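Local structure of putative sortase (Streptococcus pneumoniae, 2W1K) at residues L67-S71 / L72-E76; R123-D126 / Q127-V130; Q55-D59 / P60-Y64. The protein is a class C sortase, a transpeptidase that probably links pilin subunits covalently during assembly of the pneumococcal pilus fibre. All blocks are in the same frame, centred on the assembly; numbering follows the deposited sequence.

Contact 1: residues L67-S71 / L72-E76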
loop_
_atom_site.group_PDB
_atom_site.type_symbol
_atom_site.label_atom_id
_atom_site.label_comp_id
_atom_site.label_asym_id
_atom_site.label_seq_id
_atom_site.Cartn_x
_atom_site.Cartn_y
_atom_site.Cartn_z
ATOM N N LEU A 67 5.814 3.059 2.551
ATOM C CA LEU A 67 4.602 3.647 3.032
ATOM C C LEU A 67 4.830 4.174 4.477
ATOM O O LEU A 67 5.427 3.498 5.353
ATOM C CB LEU A 67 3.455 2.597 2.990
ATOM C CG LEU A 67 2.059 3.097 3.428
ATOM C CD1 LEU A 67 0.984 2.226 2.773
ATOM C CD2 LEU A 67 1.848 3.000 4.984
ATOM N N SER A 68 4.307 5.347 4.741
ATOM C CA SER A 68 4.576 5.955 6.016
ATOM C C SER A 68 3.297 6.586 6.557
ATOM O O SER A 68 2.536 7.172 5.794
ATOM C CB SER A 68 5.697 6.990 5.859
ATOM O OG SER A 68 5.729 7.810 6.974
ATOM N N ILE A 69 2.989 6.359 7.849
ATOM C CA ILE A 69 1.851 7.067 8.484
ATOM C C ILE A 69 2.404 7.635 9.796
ATOM O O ILE A 69 2.431 6.923 10.818
ATOM C CB ILE A 69 0.669 6.122 8.862
ATOM C CG1 ILE A 69 0.239 5.266 7.696
ATOM C CG2 ILE A 69 -0.410 6.848 9.602
ATOM C CD1 ILE A 69 -1.011 4.521 7.937
ATOM N N PRO A 70 2.957 8.837 9.721
ATOM C CA PRO A 70 3.669 9.445 10.837
ATOM C C PRO A 70 2.867 9.456 12.131
ATOM O O PRO A 70 3.433 9.215 13.211
ATOM C CB PRO A 70 3.999 10.911 10.353
ATOM C CG PRO A 70 4.007 10.759 8.756
ATOM C CD PRO A 70 2.932 9.693 8.504
ATOM N N SER A 71 1.564 9.688 12.032
ATOM C CA SER A 71 0.854 9.826 13.263
ATOM C C SER A 71 0.806 8.495 14.008
ATOM O O SER A 71 0.471 8.488 15.126
ATOM C CB SER A 71 -0.508 10.490 13.052
ATOM O OG SER A 71 -1.403 9.635 12.344
ATOM N N LEU A 72 1.185 7.382 13.384
ATOM C CA LEU A 72 1.170 6.057 14.033
ATOM C C LEU A 72 2.593 5.510 14.126
ATOM O O LEU A 72 2.803 4.363 14.487
ATOM C CB LEU A 72 0.357 5.061 13.183
ATOM C CG LEU A 72 -1.163 5.191 13.115
ATOM C CD1 LEU A 72 -1.996 4.115 12.351
ATOM C CD2 LEU A 72 -1.729 5.479 14.567
ATOM N N GLU A 73 3.568 6.337 13.753
ATOM C CA GLU A 73 4.946 5.952 13.553
ATOM C C GLU A 73 5.061 4.650 12.792
ATOM O O GLU A 73 5.801 3.776 13.144
ATOM C CB GLU A 73 5.670 5.910 14.861
ATOM C CG GLU A 73 5.650 7.316 15.480
ATOM C CD GLU A 73 6.319 7.383 16.824
ATOM O OE1 GLU A 73 6.239 6.368 17.528
ATOM O OE2 GLU A 73 6.924 8.442 17.162
ATOM N N ILE A 74 4.387 4.598 11.665
ATOM C CA ILE A 74 4.522 3.483 10.746
ATOM C C ILE A 74 5.361 3.895 9.557
ATOM O O ILE A 74 5.019 4.909 8.892
ATOM C CB ILE A 74 3.139 3.101 10.250
ATOM C CG1 ILE A 74 2.310 2.568 11.438
ATOM C CG2 ILE A 74 3.221 1.998 9.079
ATOM C CD1 ILE A 74 0.797 2.270 11.065
ATOM N N MET A 75 6.433 3.157 9.284
ATOM C CA MET A 75 7.239 3.406 8.102
ATOM C C MET A 75 7.695 2.034 7.554
ATOM O O MET A 75 8.574 1.449 8.127
ATOM C CB MET A 75 8.440 4.300 8.500
ATOM C CG MET A 75 9.400 4.681 7.362
ATOM S SD MET A 75 10.878 5.678 7.755
ATOM C CE MET A 75 10.368 6.896 9.007
ATOM N N GLU A 76 7.107 1.533 6.438
ATOM C CA GLU A 76 7.338 0.140 6.037
ATOM C C GLU A 76 7.511 -0.047 4.517
ATOM O O GLU A 76 6.882 0.647 3.707
ATOM C CB GLU A 76 6.102 -0.679 6.444
ATOM C CG GLU A 76 5.822 -0.886 7.889
ATOM C CD GLU A 76 6.914 -1.759 8.581
ATOM O OE1 GLU A 76 7.573 -2.607 7.916
ATOM O OE2 GLU A 76 7.137 -1.572 9.793
#
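Ile69 and Leu72 lie side by side and point the same way at the end of a beta hairpin in the sortase beta sheet. CG2 of Ile69 meets CG of Leu72 at 4.0 Å. Ile69 holds CG2 anti to its N, and this turns that methyl to the leucine. Ile74 faces Ile69 as a hydrogen-bonded pair, and the two CB atoms are 4.1 Å apart. Leu67 continues this apolar face, which packs on Leu134 of strand 133-137 and on Met170 and Leu172 of strand 168-176. Ser68 and Met75 form a non-hydrogen-bonded pair on the other face, where Ser68 OG hydrogen-bonds to the carbonyl of Ala209. Segments 67-69 and 74-76 run antiparallel, their directions 176° apart. Leu67 N gives a hydrogen bond to Glu76 O, and Glu76 N returns one to Leu67 O. A G1 beta bulge sets two residues, Glu73 and Ile74, opposite the single Ile69. Glu73 has a left-handed backbone, phi 44°, as the first bulge position needs. Its N hydrogen-bonds to Pro70 O across the turn. Ile69 O is gripped twice: Leu72 N at 2.9 Å and Ile74 N at 3.2 Å reach it from opposite faces of its carbonyl plane.

Contact 2: residues R123-D126 / Q127-V130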
loop_
_atom_site.group_PDB
_atom_site.type_symbol
_atom_site.label_atom_id
_atom_site.label_comp_id
_atom_site.label_asym_id
_atom_site.label_seq_id
_atom_site.Cartn_x
_atom_site.Cartn_y
_atom_site.Cartn_z
ATOM N N ARG A 123 -1.146 -2.854 13.648
ATOM C CA ARG A 123 -1.819 -3.080 14.975
ATOM C C ARG A 123 -2.827 -1.954 15.267
ATOM O O ARG A 123 -4.019 -2.191 15.718
ATOM C CB ARG A 123 -0.778 -3.132 16.097
ATOM C CG ARG A 123 -1.354 -3.743 17.405
ATOM C CD ARG A 123 -0.220 -4.238 18.267
ATOM N NE ARG A 123 0.530 -5.318 17.581
ATOM C CZ ARG A 123 1.652 -5.852 18.063
ATOM N NH1 ARG A 123 2.157 -5.415 19.232
ATOM N NH2 ARG A 123 2.257 -6.843 17.392
ATOM N N HIS A 124 -2.385 -0.728 14.974
ATOM C CA HIS A 124 -3.078 0.516 15.394
ATOM C C HIS A 124 -3.868 1.349 14.363
ATOM O O HIS A 124 -4.194 2.518 14.605
ATOM C CB HIS A 124 -2.066 1.470 16.033
ATOM C CG HIS A 124 -1.296 0.843 17.173
ATOM N ND1 HIS A 124 -1.913 0.400 18.345
ATOM C CD2 HIS A 124 0.037 0.613 17.330
ATOM C CE1 HIS A 124 -0.987 -0.085 19.156
ATOM N NE2 HIS A 124 0.192 0.006 18.556
ATOM N N LEU A 125 -4.226 0.778 13.249
ATOM C CA LEU A 125 -5.014 1.529 12.275
ATOM C C LEU A 125 -6.292 2.086 12.855
ATOM O O LEU A 125 -6.888 3.022 12.301
ATOM C CB LEU A 125 -5.401 0.577 11.160
ATOM C CG LEU A 125 -4.302 0.364 10.121
ATOM C CD1 LEU A 125 -4.788 -0.314 8.844
ATOM C CD2 LEU A 125 -3.641 1.596 9.815
ATOM N N ASP A 126 -6.779 1.474 13.941
ATOM C CA ASP A 126 -8.123 1.884 14.490
ATOM C C ASP A 126 -8.035 3.277 15.160
ATOM O O ASP A 126 -9.041 3.918 15.398
ATOM C CB ASP A 126 -8.653 0.868 15.500
ATOM C CG ASP A 126 -7.682 0.639 16.642
ATOM O OD1 ASP A 126 -6.585 0.102 16.453
ATOM O OD2 ASP A 126 -7.976 1.031 17.759
ATOM N N GLN A 127 -6.818 3.740 15.435
ATOM C CA GLN A 127 -6.583 5.079 15.957
ATOM C C GLN A 127 -6.649 6.296 14.988
ATOM O O GLN A 127 -6.681 7.432 15.456
ATOM C CB GLN A 127 -5.219 5.058 16.555
ATOM C CG GLN A 127 -5.208 4.305 17.842
ATOM C CD GLN A 127 -3.825 4.151 18.418
ATOM O OE1 GLN A 127 -3.581 3.237 19.190
ATOM N NE2 GLN A 127 -2.897 5.058 18.043
ATOM N N LEU A 128 -6.598 6.040 13.674
ATOM C CA LEU A 128 -6.548 7.034 12.658
ATOM C C LEU A 128 -7.818 7.850 12.694
ATOM O O LEU A 128 -8.916 7.257 12.859
ATOM C CB LEU A 128 -6.406 6.369 11.284
ATOM C CG LEU A 128 -5.000 5.840 10.999
ATOM C CD1 LEU A 128 -5.028 4.845 9.793
ATOM C CD2 LEU A 128 -4.084 7.053 10.805
ATOM N N LYS A 129 -7.665 9.183 12.538
ATOM C CA LYS A 129 -8.791 10.138 12.582
ATOM C C LYS A 129 -8.808 10.741 11.202
ATOM O O LYS A 129 -7.757 10.756 10.562
ATOM C CB LYS A 129 -8.494 11.273 13.548
ATOM C CG LYS A 129 -8.263 10.880 15.026
ATOM C CD LYS A 129 -9.591 10.690 15.855
ATOM C CE LYS A 129 -9.336 9.895 17.218
ATOM N NZ LYS A 129 -10.281 10.177 18.394
ATOM N N VAL A 130 -9.974 11.265 10.774
ATOM C CA VAL A 130 -10.176 11.789 9.441
ATOM C C VAL A 130 -9.130 12.924 9.252
ATOM O O VAL A 130 -8.934 13.721 10.152
ATOM C CB VAL A 130 -11.567 12.392 9.357
ATOM C CG1 VAL A 130 -11.764 13.218 8.086
ATOM C CG2 VAL A 130 -12.677 11.306 9.561
#
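A short 3-10 turn in the long loop between strands 106-111 and 133-137 of the sortase domain brings His124 against Gln127 and Leu125 against Leu128. Gln127 N donates to His124 O at 3.0 Å. This is the three-residue spacing of a 3-10 turn, and the N-H comes from above the carbonyl plane. The next bond, from Leu128 N to Leu125 O, is weak at 3.3 Å.

The side chains follow the same spacing. Those of His124 and Gln127 run side by side and point the same way. The imidazole and the amide are turned 36° against each other. Gln127 keeps CG beside its own N (chi1 -74°) and extends from there, which carries the amide along the histidine. OE1 of Gln127 lies 3.4 Å from ND1 of His124, approaching the ring obliquely. CB of Arg123 covers one face of that ring, 4.0 Å above the plane and over its centre. CB of Gln127 rests on the carbonyl oxygen of His124.

Leu125 and Leu128 are buried and also lie alongside each other. They pack on Val187 of strand 183-196, and Leu125 also touches Leu172 and Thr174 of strand 168-176. The turn is thus seated on the sheet by its two leucines. Asp126 is exposed, and its OD1 makes a salt bridge with Arg114, whose NE also hydrogen-bonds to the carbonyl of Arg123. The leucine pair closes through its branch ends, with CD2 of Leu125 3.5 Å from CD1 of Leu128.

Contact 3: residues Q55-D59 / P60-Y64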
loop_
_atom_site.group_PDB
_atom_site.type_symbol
_atom_site.label_atom_id
_atom_site.label_comp_id
_atom_site.label_asym_id
_atom_site.label_seq_id
_atom_site.Cartn_x
_atom_site.Cartn_y
_atom_site.Cartn_z
ATOM N N GLN A 55 4.498 -9.249 -12.867
ATOM C CA GLN A 55 5.349 -8.832 -14.013
ATOM C C GLN A 55 5.635 -7.324 -13.939
ATOM O O GLN A 55 5.528 -6.575 -14.938
ATOM C CB GLN A 55 4.712 -9.180 -15.378
ATOM C CG GLN A 55 4.286 -10.585 -15.449
ATOM C CD GLN A 55 3.826 -11.065 -16.825
ATOM O OE1 GLN A 55 3.119 -10.355 -17.552
ATOM N NE2 GLN A 55 4.183 -12.327 -17.174
ATOM N N VAL A 56 5.895 -6.838 -12.753
ATOM C CA VAL A 56 6.243 -5.408 -12.620
ATOM C C VAL A 56 7.818 -5.380 -12.443
ATOM O O VAL A 56 8.541 -4.628 -13.097
ATOM C CB VAL A 56 5.454 -4.733 -11.410
ATOM C CG1 VAL A 56 6.104 -3.423 -10.954
ATOM C CG2 VAL A 56 3.890 -4.662 -11.706
ATOM N N SER A 57 8.321 -6.311 -11.655
ATOM C CA SER A 57 9.791 -6.382 -11.456
ATOM C C SER A 57 10.321 -7.763 -11.892
ATOM O O SER A 57 9.563 -8.748 -11.830
ATOM C CB SER A 57 10.116 -6.209 -9.934
ATOM O OG SER A 57 11.557 -6.233 -9.827
ATOM N N ASP A 58 11.622 -7.896 -12.167
ATOM C CA ASP A 58 12.152 -9.234 -12.431
ATOM C C ASP A 58 12.240 -10.085 -11.173
ATOM O O ASP A 58 12.447 -11.257 -11.248
ATOM C CB ASP A 58 13.592 -9.142 -12.967
ATOM C CG ASP A 58 13.659 -9.081 -14.498
ATOM O OD1 ASP A 58 13.213 -8.036 -15.091
ATOM O OD2 ASP A 58 14.193 -10.066 -15.124
ATOM N N ASP A 59 12.228 -9.442 -10.014
ATOM C CA ASP A 59 12.300 -10.082 -8.739
ATOM C C ASP A 59 10.899 -9.973 -8.072
ATOM O O ASP A 59 10.430 -8.911 -7.661
ATOM C CB ASP A 59 13.367 -9.305 -7.916
ATOM C CG ASP A 59 13.501 -9.835 -6.497
ATOM O OD1 ASP A 59 12.752 -10.786 -6.098
ATOM O OD2 ASP A 59 14.357 -9.269 -5.760
ATOM N N PRO A 60 10.204 -11.084 -7.991
ATOM C CA PRO A 60 8.888 -11.150 -7.360
ATOM C C PRO A 60 8.860 -10.594 -5.901
ATOM O O PRO A 60 7.795 -10.106 -5.451
ATOM C CB PRO A 60 8.563 -12.643 -7.397
ATOM C CG PRO A 60 9.469 -13.167 -8.591
ATOM C CD PRO A 60 10.718 -12.421 -8.370
ATOM N N ASP A 61 9.992 -10.626 -5.194
ATOM C CA ASP A 61 10.088 -10.074 -3.836
ATOM C C ASP A 61 10.768 -8.675 -3.703
ATOM O O ASP A 61 11.118 -8.318 -2.589
ATOM C CB ASP A 61 10.795 -11.021 -2.917
ATOM C CG ASP A 61 10.090 -12.374 -2.832
ATOM O OD1 ASP A 61 8.814 -12.456 -2.944
ATOM O OD2 ASP A 61 10.814 -13.377 -2.694
ATOM N N ALA A 62 10.903 -7.867 -4.786
ATOM C CA ALA A 62 11.509 -6.580 -4.612
ATOM C C ALA A 62 10.522 -5.655 -3.866
ATOM O O ALA A 62 9.301 -5.783 -3.980
ATOM C CB ALA A 62 11.894 -5.969 -5.986
ATOM N N VAL A 63 11.067 -4.736 -3.096
ATOM C CA VAL A 63 10.257 -3.708 -2.526
ATOM C C VAL A 63 9.689 -2.793 -3.664
ATOM O O VAL A 63 10.444 -2.211 -4.495
ATOM C CB VAL A 63 11.090 -2.891 -1.575
ATOM C CG1 VAL A 63 10.282 -1.737 -1.080
ATOM C CG2 VAL A 63 11.589 -3.839 -0.409
ATOM N N TYR A 64 8.355 -2.705 -3.724
ATOM C CA TYR A 64 7.782 -1.911 -4.746
ATOM C C TYR A 64 7.679 -0.372 -4.365
ATOM O O TYR A 64 7.748 0.511 -5.261
ATOM C CB TYR A 64 6.385 -2.475 -5.014
ATOM C CG TYR A 64 5.587 -1.633 -6.050
ATOM C CD1 TYR A 64 5.978 -1.579 -7.383
ATOM C CD2 TYR A 64 4.429 -0.917 -5.665
ATOM C CE1 TYR A 64 5.265 -0.817 -8.321
ATOM C CE2 TYR A 64 3.725 -0.132 -6.602
ATOM C CZ TYR A 64 4.134 -0.137 -7.913
ATOM O OH TYR A 64 3.414 0.555 -8.837
#
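The carboxylate of Asp59 folds over the chain that follows it. OD1 accepts a hydrogen bond from Asp61 N at 2.9 Å. The N-H meets this oxygen from above the carboxylate plane, 51° out of it. CG of Asp59 stands anti to its own N (chi1 177°), which lets the acid reach forward past Pro60. Ala62 N donates to Asp59 O at 3.1 Å. CB of Ala62 also lies 3.9 Å from Ser57 OG.

The Ala62 N to Asp59 O bond closes a type I beta turn from Asp59 to Ala62, in the loop between helix 18-34 and strand 65-69. The Asx turn, Asp61 N to Asp59 OD1, lies within it. An ST turn runs into it at Asp59: Ser57 OG accepts from Asp59 N at 3.3 Å, with a nearly straight N-H...O angle of 167°.

The side chains of Val56 and Tyr64 cross at about a right angle. CG1 of Val56 meets CE1 of Tyr64 at 3.8 Å, oblique to the ring. Both residues pack on Leu80, Leu99 and Gln24. Ser28 of helix 18-34 holds the Tyr64 hydroxyl by a hydrogen bond. At the turn itself, OD1 of Asp61 hydrogen-bonds to NE2 of His86.

In the fold
Along the chain contact 3 comes first, then contact 1, then contact 2. Contact 3 leads from the loop after helix 18-34 towards strand 65-69. Contact 1 follows directly as the hairpin of strands 65-69 and 74-80. Their centres are 22 Å apart, and they touch only where the chain joins them. Contact 2, in the loop before strand 133-137, has its centre 11 Å from that of contact 1. Here Leu72 CD1 is 3.7 Å from Leu128 CG. Contacts 2 and 3 lie on opposite sides of the chain's centre, their nearest atoms about 17 Å apart. Contacts 1 and 2 thus fasten a loop to the hairpin end of the sortase domain's sheet, while contact 3 joins helix 18-34 to the first strand.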